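PDB 3HL1: ferritin like protein from Caulobacter vibrioides, which is of unestablished function but belongs to the ferritin-like family and is probably a metal-binding protein. Local coordinates for residues 66-71 and 160-165; 154-159 and 190-195. All coordinates share one frame; numbering follows the deposited sequence.

Contacts 1 and 2 lie on the same side of the molecule, their centres 9 Å apart and each about 22 Å from the centre of the chain. Their segments are joined along the chain: residues 154-159 span the end of helix 144-157 and the turn after it, and residues 160-165 follow directly. Contact 1 ties that continuation to the end of helix 42-67, and contact 2 packs the helix end against the start of helix 188-207. Y68 joins the two, its OH 2.6 Å from M155 O in a probable hydrogen bond and 3.3 Å from F192 CD1. V162 CG1 of contact 1 also comes within 3.9 Å of G191 CA.

Contact 1: residues 66-71 and 160-165; sequences NAYGYS and GHVRGN
The V162 side chain lies over one face of the Y68 ring, with CG2 3.5 Å from the ring centroid and 18° off its normal in a CH-pi contact. The methyl is displaced toward the rim on the hydroxyl side, where CZ is its nearest atom at 3.3 Å. With CG1 anti to the backbone N (chi1 177°), V162 turns CG2 to the ring and leaves CG1 for A67, whose CB it approaches to 4.1 Å. One isopropyl group thus serves two successive residues at the helix end. At the ring's far end the Y68 hydroxyl is hydrogen-bonded to M155 O, which helps fix the ring's position.

The backbones are joined directly by R163 N, which donates to A67 O over 2.9 Å. The bond is nearly straight at the hydrogen, though the donor is tilted 21° from the carbonyl plane. V162 CA brings a C-H to the same oxygen at 3.3 Å, so two neighbouring residues of the loop converge on a carbonyl of the last helical turn. H161 extends the apolar patch more loosely, its CB 4.3 Å from Y68 CD2, while its imidazole leads away.

Within 66-71, S71 OG donates to N66 OD1 in the carbonyl plane, on a lone pair, drawing the chain after the turn back to the helix. G69, with positive phi and G69 N bonded to N66 O, closes helix 42-67 in a Schellman motif, here docked against the loop between helices 144-157 and 188-207 of a ferritin-like fold.

Contact 2: residues 154-159 and 190-195; sequences GMEQLR and AGFLQA
F192 reaches from helix 188-207 to the end of helix 144-157, and its atoms meet R159, M155 and E156. Its CB lies 3.6 Å from R159 CB, and CG remains beside the same methylene. From there CG stands anti to the backbone N (chi1 160°), which carries the ring across to the other segment. On one flank CD1 approaches M155 O, the carbonyl also used by Y68; on the other CD2 nears R159 CD. Further out, CE1 comes within 3.5 Å of E156 N and is equally close to E156 CA, so this part of the ring meets the helix backbone itself, obliquely. CE2 and CZ finish against the E156 methylenes, F192 CZ lying 3.5 Å from E156 CG. The E156 carboxylate is turned almost perpendicular to the ring, at 88° between planes.

This is helix-to-helix packing within a ferritin-like, all-helical fold, made where helix 144-157 ends and close to the start of helix 188-207. A further touch lies about one turn along helix 188-207: the methyl of selenomethionine M155, CE, presses on A195 CB at 3.4 Å, tight for two carbons. The bend at chi3 (63°) turns CE from the selenium toward that alanine.

Polar groups border the aromatic contact. R159 NH1 donates to E156 O at 2.7 Å; the acceptor lies near the guanidinium plane, but the donor stands well above the carbonyl plane. The same nitrogen forms a salt bridge with E156 OE1, while R159 NE forms another with D189 OD1 near the start of helix 188-207.

Contact 1: residues 66-71 and 160-165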
# COMPACT_ATOMS: atom_id res chain seq x y z
N ASN A 66 2.11 16.23 4.03
CA ASN A 66 1.57 17.35 4.77
C ASN A 66 2.62 18.33 5.29
O ASN A 66 2.39 19.57 5.30
CB ASN A 66 0.61 16.92 5.90
CG ASN A 66 -0.79 16.75 5.43
OD1 ASN A 66 -1.44 17.71 4.98
ND2 ASN A 66 -1.26 15.51 5.44
N ALA A 67 3.75 17.81 5.73
CA ALA A 67 4.88 18.66 6.14
C ALA A 67 5.33 19.58 4.99
O ALA A 67 5.72 20.72 5.26
CB ALA A 67 6.04 17.84 6.59
N TYR A 68 5.27 19.09 3.73
CA TYR A 68 5.58 19.89 2.55
C TYR A 68 4.40 20.74 2.02
O TYR A 68 4.53 21.41 1.01
CB TYR A 68 6.11 19.00 1.42
CG TYR A 68 7.53 18.57 1.61
CD1 TYR A 68 7.87 17.54 2.49
CD2 TYR A 68 8.56 19.19 0.89
CE1 TYR A 68 9.18 17.13 2.64
CE2 TYR A 68 9.90 18.78 1.06
CZ TYR A 68 10.19 17.74 1.93
OH TYR A 68 11.50 17.35 2.11
N GLY A 69 3.26 20.66 2.69
CA GLY A 69 2.09 21.45 2.40
C GLY A 69 0.99 20.80 1.56
O GLY A 69 0.06 21.48 1.11
N TYR A 70 1.10 19.50 1.30
CA TYR A 70 0.12 18.78 0.50
C TYR A 70 -0.64 17.74 1.33
O TYR A 70 -0.08 16.81 1.83
CB TYR A 70 0.82 18.05 -0.65
CG TYR A 70 -0.08 17.27 -1.57
CD1 TYR A 70 -0.84 17.92 -2.55
CD2 TYR A 70 -0.17 15.90 -1.48
CE1 TYR A 70 -1.67 17.21 -3.42
CE2 TYR A 70 -0.98 15.16 -2.35
CZ TYR A 70 -1.74 15.82 -3.29
OH TYR A 70 -2.59 15.12 -4.14
N SER A 71 -1.95 17.87 1.39
CA SER A 71 -2.81 16.84 2.00
C SER A 71 -3.25 15.86 0.90
O SER A 71 -3.93 16.25 -0.02
CB SER A 71 -4.05 17.46 2.66
OG SER A 71 -3.73 18.32 3.72
N GLY A 160 12.93 23.56 1.84
CA GLY A 160 12.49 24.86 2.31
C GLY A 160 11.02 24.99 2.58
O GLY A 160 10.61 25.86 3.33
N HIS A 161 10.21 24.12 1.96
CA HIS A 161 8.79 24.11 2.17
C HIS A 161 8.35 23.35 3.41
O HIS A 161 7.16 23.39 3.75
CB HIS A 161 8.11 23.49 0.95
CG HIS A 161 8.09 24.39 -0.23
ND1 HIS A 161 9.02 24.29 -1.24
CD2 HIS A 161 7.28 25.43 -0.55
CE1 HIS A 161 8.77 25.22 -2.15
NE2 HIS A 161 7.74 25.94 -1.75
N VAL A 162 9.26 22.62 4.05
CA VAL A 162 8.88 21.83 5.23
C VAL A 162 8.51 22.71 6.41
O VAL A 162 9.27 23.58 6.81
CB VAL A 162 9.93 20.84 5.63
CG1 VAL A 162 9.44 20.13 6.93
CG2 VAL A 162 10.21 19.87 4.45
N ARG A 163 7.32 22.47 6.92
CA ARG A 163 6.81 23.12 8.13
C ARG A 163 6.47 22.05 9.17
O ARG A 163 5.82 21.03 8.86
CB ARG A 163 5.58 23.96 7.80
CG ARG A 163 5.91 25.24 7.08
CD ARG A 163 4.65 25.90 6.58
NE ARG A 163 4.79 27.27 6.09
CZ ARG A 163 5.06 27.64 4.83
NH1 ARG A 163 5.35 26.74 3.88
NH2 ARG A 163 5.12 28.92 4.53
N GLY A 164 6.89 22.28 10.42
CA GLY A 164 6.65 21.30 11.47
C GLY A 164 5.26 21.30 12.00
O GLY A 164 4.57 22.33 11.97
N ASN A 165 4.81 20.14 12.48
CA ASN A 165 3.49 20.01 13.12
C ASN A 165 2.31 20.38 12.23
O ASN A 165 1.29 20.85 12.70
CB ASN A 165 3.46 20.81 14.43
CG ASN A 165 4.45 20.29 15.42
OD1 ASN A 165 4.53 19.08 15.64
ND2 ASN A 165 5.24 21.17 16.01

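Contact 2: residues 154-159 and 190-195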
# COMPACT_ATOMS: atom_id res chain seq x y z
N GLY A 154 13.43 14.93 -4.72
CA GLY A 154 12.52 16.07 -4.68
C GLY A 154 12.40 16.68 -3.30
O GLY A 154 12.41 17.90 -3.16
N MSE A 155 12.27 15.81 -2.30
CA MSE A 155 12.14 16.20 -0.91
C MSE A 155 13.34 17.04 -0.44
O MSE A 155 13.20 18.04 0.27
CB MSE A 155 12.01 14.95 -0.03
CG MSE A 155 10.64 14.34 -0.05
SE MSE A 155 10.64 12.57 0.81
CE MSE A 155 11.13 13.06 2.62
N GLU A 156 14.53 16.63 -0.84
CA GLU A 156 15.71 17.37 -0.48
C GLU A 156 15.77 18.73 -1.12
O GLU A 156 16.07 19.73 -0.48
CB GLU A 156 16.96 16.60 -0.88
CG GLU A 156 18.18 17.04 -0.10
CD GLU A 156 19.26 17.50 -0.96
OE1 GLU A 156 19.03 18.52 -1.66
OE2 GLU A 156 20.35 16.87 -0.92
N GLN A 157 15.50 18.79 -2.42
CA GLN A 157 15.56 20.03 -3.15
C GLN A 157 14.55 21.02 -2.67
O GLN A 157 14.83 22.23 -2.67
CB GLN A 157 15.31 19.81 -4.64
CG GLN A 157 16.43 19.00 -5.33
CD GLN A 157 16.18 18.79 -6.81
OE1 GLN A 157 15.34 19.45 -7.41
NE2 GLN A 157 16.94 17.89 -7.41
N LEU A 158 13.38 20.51 -2.26
CA LEU A 158 12.29 21.36 -1.84
C LEU A 158 12.07 21.43 -0.31
O LEU A 158 11.00 21.83 0.15
CB LEU A 158 11.00 20.90 -2.56
CG LEU A 158 11.03 21.09 -4.09
CD1 LEU A 158 10.06 20.20 -4.81
CD2 LEU A 158 10.84 22.54 -4.54
N ARG A 159 13.09 21.08 0.46
CA ARG A 159 13.04 21.11 1.92
C ARG A 159 12.73 22.47 2.58
O ARG A 159 12.25 22.52 3.71
CB ARG A 159 14.32 20.57 2.50
CG ARG A 159 15.57 21.44 2.21
CD ARG A 159 16.81 20.63 2.55
NE ARG A 159 18.02 21.42 2.43
CZ ARG A 159 18.71 21.61 1.32
NH1 ARG A 159 18.37 21.08 0.16
NH2 ARG A 159 19.79 22.37 1.36
N ALA A 190 15.71 20.46 9.44
CA ALA A 190 15.44 19.51 10.53
C ALA A 190 14.21 18.63 10.22
O ALA A 190 14.24 17.42 10.44
CB ALA A 190 15.24 20.24 11.85
N GLY A 191 13.11 19.25 9.73
CA GLY A 191 11.91 18.47 9.39
C GLY A 191 12.14 17.61 8.18
O GLY A 191 11.60 16.51 8.06
N PHE A 192 12.96 18.09 7.26
CA PHE A 192 13.34 17.28 6.12
C PHE A 192 14.08 16.01 6.60
O PHE A 192 13.80 14.92 6.12
CB PHE A 192 14.20 18.04 5.12
CG PHE A 192 15.00 17.14 4.22
CD1 PHE A 192 14.38 16.33 3.28
CD2 PHE A 192 16.37 17.07 4.33
CE1 PHE A 192 15.11 15.49 2.47
CE2 PHE A 192 17.10 16.22 3.52
CZ PHE A 192 16.48 15.45 2.58
N LEU A 193 15.02 16.17 7.54
CA LEU A 193 15.72 15.01 8.11
C LEU A 193 14.76 14.01 8.82
O LEU A 193 14.93 12.78 8.69
CB LEU A 193 16.86 15.46 9.03
CG LEU A 193 18.01 16.20 8.32
CD1 LEU A 193 19.05 16.79 9.25
CD2 LEU A 193 18.62 15.24 7.28
N GLN A 194 13.76 14.51 9.53
CA GLN A 194 12.72 13.65 10.12
C GLN A 194 11.93 12.92 9.03
O GLN A 194 11.63 11.73 9.16
CB GLN A 194 11.73 14.46 10.94
CG GLN A 194 12.33 15.14 12.13
CD GLN A 194 11.35 15.92 12.91
OE1 GLN A 194 10.58 16.67 12.34
NE2 GLN A 194 11.36 15.76 14.22
N ALA A 195 11.56 13.65 7.98
CA ALA A 195 10.81 13.08 6.83
C ALA A 195 11.59 11.94 6.20
O ALA A 195 11.02 10.92 5.82
CB ALA A 195 10.52 14.18 5.77